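Side-chain contacts in glycoside hydrolase family 5 (Aspergillus oryzae, PDB 6LA0), which is a secreted rutinosidase of glycoside hydrolase family 5 that hydrolyses glycosidic bonds, probably freeing rutinose from flavonoid glycosides such as rutin: residues 263-267 and 268-272; 205-209 and 210-214; 134-137 and 138-142. All blocks are in the same frame, centred on the assembly; numbering follows the deposited sequence.

Contact 1 of 3, residues 263-267 and 268-272; sequences TYYFE and RNVTS. With NAG (2-acetamido-2-deoxy-beta-D-glucopyranose), chain G.
Arg268 lays its guanidinium group against the ring of Tyr265, with Tyr265 CE1 3.3 Å from Arg268 NH1. The pair sits where strand 257-265 of the TIM barrel gives way to the loop leading to helix 275-285, and a type I beta turn from Tyr265 to Arg268 reverses the chain so that the two side chains can meet. The two planes are inclined by 30°. Tyr265 CD1 stands over one face of the guanidinium, toward its rim, while Arg268 NH1 approaches the ring obliquely. A bend at chi3 (72°) folds the arginine back over the turn. There NH1 donates to the Tyr264 carbonyl O at 2.9 Å, in a bond bent at the hydrogen (142°). The backbone closes the turn from Arg268 N to Tyr265 O, at 3.3 Å. Beyond the turn, Asp282 of helix 275-285 ties both side chains together, since its OD2 takes a salt bridge from Arg268 NH2 and a hydrogen bond with Tyr265 OH. The guanidinium is thus fixed by two anchors as well as by the ring. At the edge of the guanidinium lies Thr263 CG2, 4.1 Å from Arg268 NH1, and Val270 packs its CG1 on Tyr265 CB at 4.0 Å. Asn269 points the other way, at the centre of an inverse gamma turn, and carries the glycan through the 1.4 Å covalent bond between its ND2 and C1 of the NAG.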
loop_
_atom_site.group_PDB
_atom_site.type_symbol
_atom_site.label_atom_id
_atom_site.label_comp_id
_atom_site.label_asym_id
_atom_site.label_seq_id
_atom_site.Cartn_x
_atom_site.Cartn_y
_atom_site.Cartn_z
ATOM N N THR A 263 4.138 7.006 6.252
ATOM C CA THR A 263 4.642 7.593 7.494
ATOM C C THR A 263 4.458 6.603 8.629
ATOM O O THR A 263 3.320 6.280 8.980
ATOM C CB THR A 263 3.919 8.903 7.818
ATOM O OG1 THR A 263 3.982 9.782 6.683
ATOM C CG2 THR A 263 4.557 9.574 9.043
ATOM N N TYR A 264 5.574 6.147 9.208
ATOM C CA TYR A 264 5.575 5.208 10.321
ATOM C C TYR A 264 6.437 5.727 11.471
ATOM O O TYR A 264 7.292 6.604 11.297
ATOM C CB TYR A 264 6.084 3.839 9.884
ATOM C CG TYR A 264 5.138 3.074 8.985
ATOM C CD1 TYR A 264 3.949 2.545 9.490
ATOM C CD2 TYR A 264 5.445 2.840 7.646
ATOM C CE1 TYR A 264 3.082 1.808 8.677
ATOM C CE2 TYR A 264 4.582 2.109 6.816
ATOM C CZ TYR A 264 3.403 1.598 7.333
ATOM O OH TYR A 264 2.549 0.856 6.536
ATOM N N TYR A 265 6.223 5.132 12.658
ATOM C CA TYR A 265 6.855 5.597 13.890
ATOM C C TYR A 265 7.455 4.486 14.750
ATOM O O TYR A 265 7.977 4.784 15.837
ATOM C CB TYR A 265 5.839 6.392 14.727
ATOM C CG TYR A 265 5.272 7.578 13.987
ATOM C CD1 TYR A 265 5.906 8.811 14.041
ATOM C CD2 TYR A 265 4.111 7.468 13.228
ATOM C CE1 TYR A 265 5.414 9.905 13.349
ATOM C CE2 TYR A 265 3.603 8.565 12.528
ATOM C CZ TYR A 265 4.263 9.782 12.598
ATOM O OH TYR A 265 3.789 10.889 11.924
ATOM N N PHE A 266 7.402 3.226 14.309
ATOM C CA PHE A 266 7.841 2.131 15.172
ATOM C C PHE A 266 9.362 2.031 15.300
ATOM O O PHE A 266 9.842 1.306 16.181
ATOM C CB PHE A 266 7.255 0.797 14.682
ATOM C CG PHE A 266 7.579 0.477 13.247
ATOM C CD1 PHE A 266 8.704 -0.271 12.924
ATOM C CD2 PHE A 266 6.750 0.917 12.223
ATOM C CE1 PHE A 266 9.002 -0.581 11.591
ATOM C CE2 PHE A 266 7.045 0.614 10.875
ATOM C CZ PHE A 266 8.174 -0.135 10.566
ATOM N N GLU A 267 10.139 2.732 14.473
ATOM C CA GLU A 267 11.583 2.800 14.683
ATOM C C GLU A 267 12.073 4.228 14.926
ATOM O O GLU A 267 13.272 4.503 14.795
ATOM C CB GLU A 267 12.339 2.162 13.514
ATOM C CG GLU A 267 11.633 2.243 12.170
ATOM C CD GLU A 267 12.243 1.311 11.133
ATOM O OE1 GLU A 267 11.933 1.461 9.925
ATOM O OE2 GLU A 267 13.025 0.419 11.533
ATOM N N ARG A 268 11.185 5.144 15.302
ATOM C CA ARG A 268 11.571 6.504 15.644
ATOM C C ARG A 268 11.409 6.769 17.136
ATOM O O ARG A 268 10.482 6.254 17.775
ATOM C CB ARG A 268 10.753 7.510 14.841
ATOM C CG ARG A 268 11.261 7.646 13.415
ATOM C CD ARG A 268 10.164 8.112 12.481
ATOM N NE ARG A 268 9.832 9.513 12.700
ATOM C CZ ARG A 268 8.796 10.125 12.139
ATOM N NH1 ARG A 268 7.980 9.464 11.315
ATOM N NH2 ARG A 268 8.582 11.400 12.404
ATOM N N ASN A 269 12.306 7.594 17.681
ATOM C CA ASN A 269 12.307 7.917 19.105
ATOM C C ASN A 269 11.135 8.826 19.453
ATOM O O ASN A 269 11.270 10.053 19.500
ATOM C CB ASN A 269 13.632 8.566 19.514
ATOM C CG ASN A 269 13.808 8.650 21.029
ATOM O OD1 ASN A 269 12.846 8.505 21.791
ATOM N ND2 ASN A 269 15.043 8.889 21.472
ATOM N N VAL A 270 9.996 8.207 19.744
ATOM C CA VAL A 270 8.742 8.888 20.032
ATOM C C VAL A 270 7.928 7.944 20.908
ATOM O O VAL A 270 8.144 6.728 20.892
ATOM C CB VAL A 270 8.013 9.281 18.715
ATOM C CG1 VAL A 270 7.667 8.045 17.880
ATOM C CG2 VAL A 270 6.775 10.138 18.976
ATOM N N THR A 271 7.016 8.502 21.699
ATOM C CA THR A 271 6.173 7.738 22.610
ATOM C C THR A 271 4.713 7.954 22.249
ATOM O O THR A 271 4.364 8.887 21.518
ATOM C CB THR A 271 6.391 8.145 24.077
ATOM O OG1 THR A 271 6.019 9.517 24.253
ATOM C CG2 THR A 271 7.845 7.971 24.474
ATOM N N SER A 272 3.846 7.086 22.769
ATOM C CA SER A 272 2.414 7.290 22.561
ATOM C C SER A 272 1.979 8.673 23.066
ATOM O O SER A 272 1.154 9.352 22.434
ATOM C CB SER A 272 1.630 6.171 23.258
ATOM O OG SER A 272 1.782 4.952 22.537
HETATM C C1 NAG G . 15.314 9.014 22.887
HETATM C C2 NAG G . 16.781 8.764 23.260
HETATM C C3 NAG G . 16.990 8.983 24.758
HETATM C C4 NAG G . 16.485 10.358 25.174
HETATM C C5 NAG G . 15.036 10.543 24.737
HETATM C C6 NAG G . 14.515 11.934 25.005
HETATM C C7 NAG G . 18.404 7.159 22.358
HETATM C C8 NAG G . 18.677 5.721 22.025
HETATM N N2 NAG G . 17.200 7.424 22.877
HETATM O O3 NAG G . 18.374 8.853 25.073
HETATM O O4 NAG G . 16.564 10.517 26.588
HETATM O O5 NAG G . 14.922 10.331 23.323
HETATM O O6 NAG G . 13.793 12.432 23.886
HETATM O O7 NAG G . 19.234 8.037 22.167
#

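Contact 2 of 3, residues 205-209 and 210-214; sequences AALSD and RGATW
Ser208 OG is held from two directions: Gly211 N donates to it over 3.0 Å in a nearly straight bond (170°), and it is hydrogen-bonded to Asp194 OD2 as well. This is an N-cap. Ser208 stands immediately before helix 209-229, and its side chain serves a backbone N-H of the first turn. A chi1 of 74° sets OG between the backbone N and the carbonyl carbon, swinging it forward over the helix start. The Ser208 carbonyl takes up the next amide, Ala212 N, at 2.9 Å. Leu207, one place before the cap, turns its CD2 methyl to Ala212 CB at 4.0 Å, the pairing of a hydrophobic staple, and Trp247 of helix 244-248 touches both residues. Leu207 CD1 meanwhile lies on the backbone of Gly211, 3.9 Å from its C atom. Further along, Thr213 OG1 donates to Arg210 O at 2.7 Å, so the threonine hydroxyl is folded back onto the helix backbone. Asp209 reaches outward to Tyr246 OH through OD1. With Asp209 in the first turn and Asp194 on the capping hydroxyl, negative charge gathers at the positive end of the helix dipole, which probably steadies this end.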
loop_
_atom_site.group_PDB
_atom_site.type_symbol
_atom_site.label_atom_id
_atom_site.label_comp_id
_atom_site.label_asym_id
_atom_site.label_seq_id
_atom_site.Cartn_x
_atom_site.Cartn_y
_atom_site.Cartn_z
ATOM N N ALA A 205 17.616 8.820 1.751
ATOM C CA ALA A 205 18.854 8.194 1.287
ATOM C C ALA A 205 18.669 6.736 0.876
ATOM O O ALA A 205 19.615 6.125 0.367
ATOM C CB ALA A 205 19.930 8.284 2.370
ATOM N N ALA A 206 17.482 6.167 1.075
ATOM C CA ALA A 206 17.254 4.786 0.682
ATOM C C ALA A 206 17.261 4.589 -0.829
ATOM O O ALA A 206 17.331 3.440 -1.275
ATOM C CB ALA A 206 15.931 4.289 1.266
ATOM N N LEU A 207 17.189 5.667 -1.616
ATOM C CA LEU A 207 17.209 5.598 -3.072
ATOM C C LEU A 207 18.276 6.550 -3.586
ATOM O O LEU A 207 18.199 7.756 -3.335
ATOM C CB LEU A 207 15.844 5.962 -3.677
ATOM C CG LEU A 207 15.644 5.833 -5.197
ATOM C CD1 LEU A 207 15.722 4.388 -5.700
ATOM C CD2 LEU A 207 14.324 6.479 -5.627
ATOM N N SER A 208 19.257 6.009 -4.311
ATOM C CA SER A 208 20.306 6.804 -4.932
ATOM C C SER A 208 19.756 7.586 -6.124
ATOM O O SER A 208 18.683 7.286 -6.651
ATOM C CB SER A 208 21.451 5.906 -5.399
ATOM O OG SER A 208 21.086 5.184 -6.572
ATOM N N ASP A 209 20.512 8.609 -6.549
ATOM C CA ASP A 209 20.106 9.341 -7.748
ATOM C C ASP A 209 20.167 8.459 -8.990
ATOM O O ASP A 209 19.344 8.609 -9.897
ATOM C CB ASP A 209 20.973 10.582 -7.944
ATOM C CG ASP A 209 20.834 11.567 -6.813
ATOM O OD1 ASP A 209 19.685 11.871 -6.401
ATOM O OD2 ASP A 209 21.885 12.027 -6.325
ATOM N N ARG A 210 21.129 7.541 -9.047
ATOM C CA ARG A 210 21.186 6.594 -10.155
ATOM C C ARG A 210 19.919 5.744 -10.222
ATOM O O ARG A 210 19.319 5.581 -11.292
ATOM C CB ARG A 210 22.417 5.704 -10.005
ATOM C CG ARG A 210 22.576 4.725 -11.130
ATOM C CD ARG A 210 23.999 4.222 -11.236
ATOM N NE ARG A 210 24.103 3.241 -12.310
ATOM C CZ ARG A 210 24.125 1.926 -12.118
ATOM N NH1 ARG A 210 24.061 1.428 -10.879
ATOM N NH2 ARG A 210 24.219 1.111 -13.163
ATOM N N GLY A 211 19.505 5.184 -9.080
ATOM C CA GLY A 211 18.270 4.417 -9.035
ATOM C C GLY A 211 17.039 5.258 -9.314
ATOM O O GLY A 211 16.065 4.765 -9.880
ATOM N N ALA A 212 17.076 6.541 -8.946
ATOM C CA ALA A 212 15.939 7.423 -9.201
ATOM C C ALA A 212 15.738 7.698 -10.691
ATOM O O ALA A 212 14.608 7.945 -11.123
ATOM C CB ALA A 212 16.114 8.740 -8.439
ATOM N N THR A 213 16.799 7.675 -11.498
ATOM C CA THR A 213 16.596 7.892 -12.930
ATOM C C THR A 213 15.816 6.732 -13.543
ATOM O O THR A 213 14.942 6.938 -14.396
ATOM C CB THR A 213 17.935 8.085 -13.638
ATOM O OG1 THR A 213 18.708 6.882 -13.556
ATOM C CG2 THR A 213 18.715 9.219 -12.984
ATOM N N TRP A 214 16.080 5.509 -13.086
ATOM C CA TRP A 214 15.315 4.370 -13.586
ATOM C C TRP A 214 13.866 4.442 -13.121
ATOM O O TRP A 214 12.947 4.161 -13.898
ATOM C CB TRP A 214 15.967 3.053 -13.147
ATOM C CG TRP A 214 15.482 1.865 -13.956
ATOM C CD1 TRP A 214 14.600 0.897 -13.550
ATOM C CD2 TRP A 214 15.840 1.540 -15.311
ATOM N NE1 TRP A 214 14.389 -0.004 -14.571
ATOM C CE2 TRP A 214 15.142 0.363 -15.658
ATOM C CE3 TRP A 214 16.692 2.123 -16.256
ATOM C CZ2 TRP A 214 15.268 -0.244 -16.920
ATOM C CZ3 TRP A 214 16.808 1.524 -17.520
ATOM C CH2 TRP A 214 16.097 0.352 -17.834
#

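Contact 3 of 3, residues 134-137 and 138-142; sequences HSLP and GGTNG. With NAG (2-acetamido-2-deoxy-beta-D-glucopyranose), chain D.
Leu136 and Thr140 meet through their aliphatic parts: Thr140 CG2 lies 3.7 Å from Leu136 CB, with Leu136 CD1 a little farther off. The two side chains pass at a slant. Leu136 holds CG beside its backbone N (chi1 -71°) and runs on extended at chi2, and its side chain touches Ser164 of helix 158-176. In Thr140 the torsion (chi1 58°) puts CG2 opposite the carbonyl carbon and hands the methyl to the leucine, while the other branch, OG1, reaches a water. Water 2 accepts from Thr140 OG1 at 2.7 Å and donates to His134 O, also at 2.7 Å. Water 1 donates to the same carbonyl at 2.8 Å and receives a weak bond from Asn141 ND2, whose stronger partner is the carbonyl of Glu191. His134 O is therefore held by two waters, which link the start of 134-137 to Thr140 and Asn141 where side chains do not bridge directly. The histidine ND1 is hydrogen-bonded to Asp132 OD2. Residues 134-142 belong to the loop that follows strand 128-133 of the TIM barrel and runs toward helix 158-176. The loop reverses in a type II beta turn from Leu136 to Gly139, closed by Gly139 N donating to Leu136 O at 3.0 Å. Pro137 and Gly138 fill the middle positions of the turn, and Gly138 has the positive phi (94°) that the third position of a type II turn requires. Gly138 N gives its hydrogen bond to Glu147 OE2, while Pro137 leans on Tyr163 and Ser164. O6 of a NAG of the nearby glycan, probably the one on Asn157, lies 3.5 Å from Gly138 N and 3.8 Å from Pro137 CB.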
loop_
_atom_site.group_PDB
_atom_site.type_symbol
_atom_site.label_atom_id
_atom_site.label_comp_id
_atom_site.label_asym_id
_atom_site.label_seq_id
_atom_site.Cartn_x
_atom_site.Cartn_y
_atom_site.Cartn_z
ATOM N N HIS A 134 2.422 -3.902 -5.796
ATOM C CA HIS A 134 3.379 -3.836 -4.705
ATOM C C HIS A 134 4.767 -4.281 -5.154
ATOM O O HIS A 134 5.772 -3.684 -4.752
ATOM C CB HIS A 134 2.872 -4.727 -3.557
ATOM C CG HIS A 134 3.038 -4.154 -2.178
ATOM N ND1 HIS A 134 2.555 -2.914 -1.812
ATOM C CD2 HIS A 134 3.605 -4.681 -1.065
ATOM C CE1 HIS A 134 2.829 -2.699 -0.535
ATOM N NE2 HIS A 134 3.477 -3.750 -0.063
ATOM N N SER A 135 4.837 -5.345 -5.959
ATOM C CA SER A 135 6.071 -5.939 -6.456
ATOM C C SER A 135 6.174 -5.804 -7.974
ATOM O O SER A 135 5.168 -5.667 -8.678
ATOM C CB SER A 135 6.161 -7.428 -6.044
ATOM O OG SER A 135 4.890 -8.041 -6.115
ATOM N N LEU A 136 7.406 -5.784 -8.473
ATOM C CA LEU A 136 7.668 -5.736 -9.903
ATOM C C LEU A 136 8.732 -6.768 -10.248
ATOM O O LEU A 136 9.552 -7.137 -9.392
ATOM C CB LEU A 136 8.125 -4.332 -10.364
ATOM C CG LEU A 136 7.046 -3.241 -10.360
ATOM C CD1 LEU A 136 7.658 -1.900 -10.734
ATOM C CD2 LEU A 136 5.878 -3.563 -11.288
ATOM N N PRO A 137 8.722 -7.272 -11.483
ATOM C CA PRO A 137 9.673 -8.323 -11.887
ATOM C C PRO A 137 11.124 -7.953 -11.610
ATOM O O PRO A 137 11.588 -6.872 -11.964
ATOM C CB PRO A 137 9.418 -8.462 -13.391
ATOM C CG PRO A 137 7.981 -8.050 -13.576
ATOM C CD PRO A 137 7.730 -6.973 -12.536
ATOM N N GLY A 138 11.850 -8.871 -10.976
ATOM C CA GLY A 138 13.235 -8.651 -10.631
ATOM C C GLY A 138 13.456 -8.123 -9.224
ATOM O O GLY A 138 14.523 -8.365 -8.645
ATOM N N GLY A 139 12.473 -7.423 -8.655
ATOM C CA GLY A 139 12.565 -6.928 -7.283
ATOM C C GLY A 139 13.009 -5.477 -7.181
ATOM O O GLY A 139 14.064 -5.115 -7.703
ATOM N N THR A 140 12.229 -4.646 -6.479
ATOM C CA THR A 140 12.437 -3.199 -6.436
ATOM C C THR A 140 13.060 -2.689 -5.138
ATOM O O THR A 140 13.392 -1.495 -5.058
ATOM C CB THR A 140 11.101 -2.475 -6.660
ATOM O OG1 THR A 140 10.168 -2.890 -5.653
ATOM C CG2 THR A 140 10.523 -2.783 -8.040
ATOM N N ASN A 141 13.234 -3.539 -4.115
ATOM C CA ASN A 141 13.736 -3.012 -2.848
ATOM C C ASN A 141 14.456 -4.032 -1.970
ATOM O O ASN A 141 14.726 -3.718 -0.806
ATOM C CB ASN A 141 12.591 -2.381 -2.020
ATOM C CG ASN A 141 11.376 -3.293 -1.884
ATOM O OD1 ASN A 141 11.497 -4.521 -1.759
ATOM N ND2 ASN A 141 10.189 -2.690 -1.909
ATOM N N GLY A 142 14.781 -5.223 -2.464
ATOM C CA GLY A 142 15.428 -6.218 -1.634
ATOM C C GLY A 142 14.548 -6.857 -0.581
ATOM O O GLY A 142 15.040 -7.702 0.176
HETATM C C1 NAG D . 16.097 -9.133 -15.230
HETATM C C2 NAG D . 16.891 -10.018 -14.249
HETATM C C3 NAG D . 16.418 -11.476 -14.315
HETATM C C4 NAG D . 14.903 -11.562 -14.190
HETATM C C5 NAG D . 14.264 -10.679 -15.250
HETATM C C6 NAG D . 12.755 -10.687 -15.200
HETATM C C7 NAG D . 19.204 -9.438 -13.665
HETATM C C8 NAG D . 20.632 -9.437 -14.123
HETATM N N2 NAG D . 18.315 -9.935 -14.528
HETATM O O3 NAG D . 17.032 -12.221 -13.269
HETATM O O4 NAG D . 14.462 -12.904 -14.366
HETATM O O5 NAG D . 14.687 -9.328 -15.031
HETATM O O6 NAG D . 12.305 -10.839 -13.863
HETATM O O7 NAG D . 18.871 -9.010 -12.561
HETATM O O HOH W 1 7.173 -2.941 -2.460
HETATM O O HOH W 2 7.645 -2.114 -6.007
#

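Along the chain contact 3 comes first, then contact 2, then contact 1. Contact 3 lies wholly in the loop after strand 128-133, contact 2 runs from the loop after 184-187 into helix 209-229, and contact 1 runs off the end of strand 257-265. Contacts 2 and 3 follow neighbouring strands, and their centres are 14 Å apart, with nearest atoms about 6 Å apart. Contact 1 follows a strand lying between 235-237 and 294-303; its centre is 25 Å from contact 2 and 26 Å from contact 3. None touches another. All three lie on the C-terminal side of the barrel strands, the end at which TIM-barrel glycosidases carry their active site.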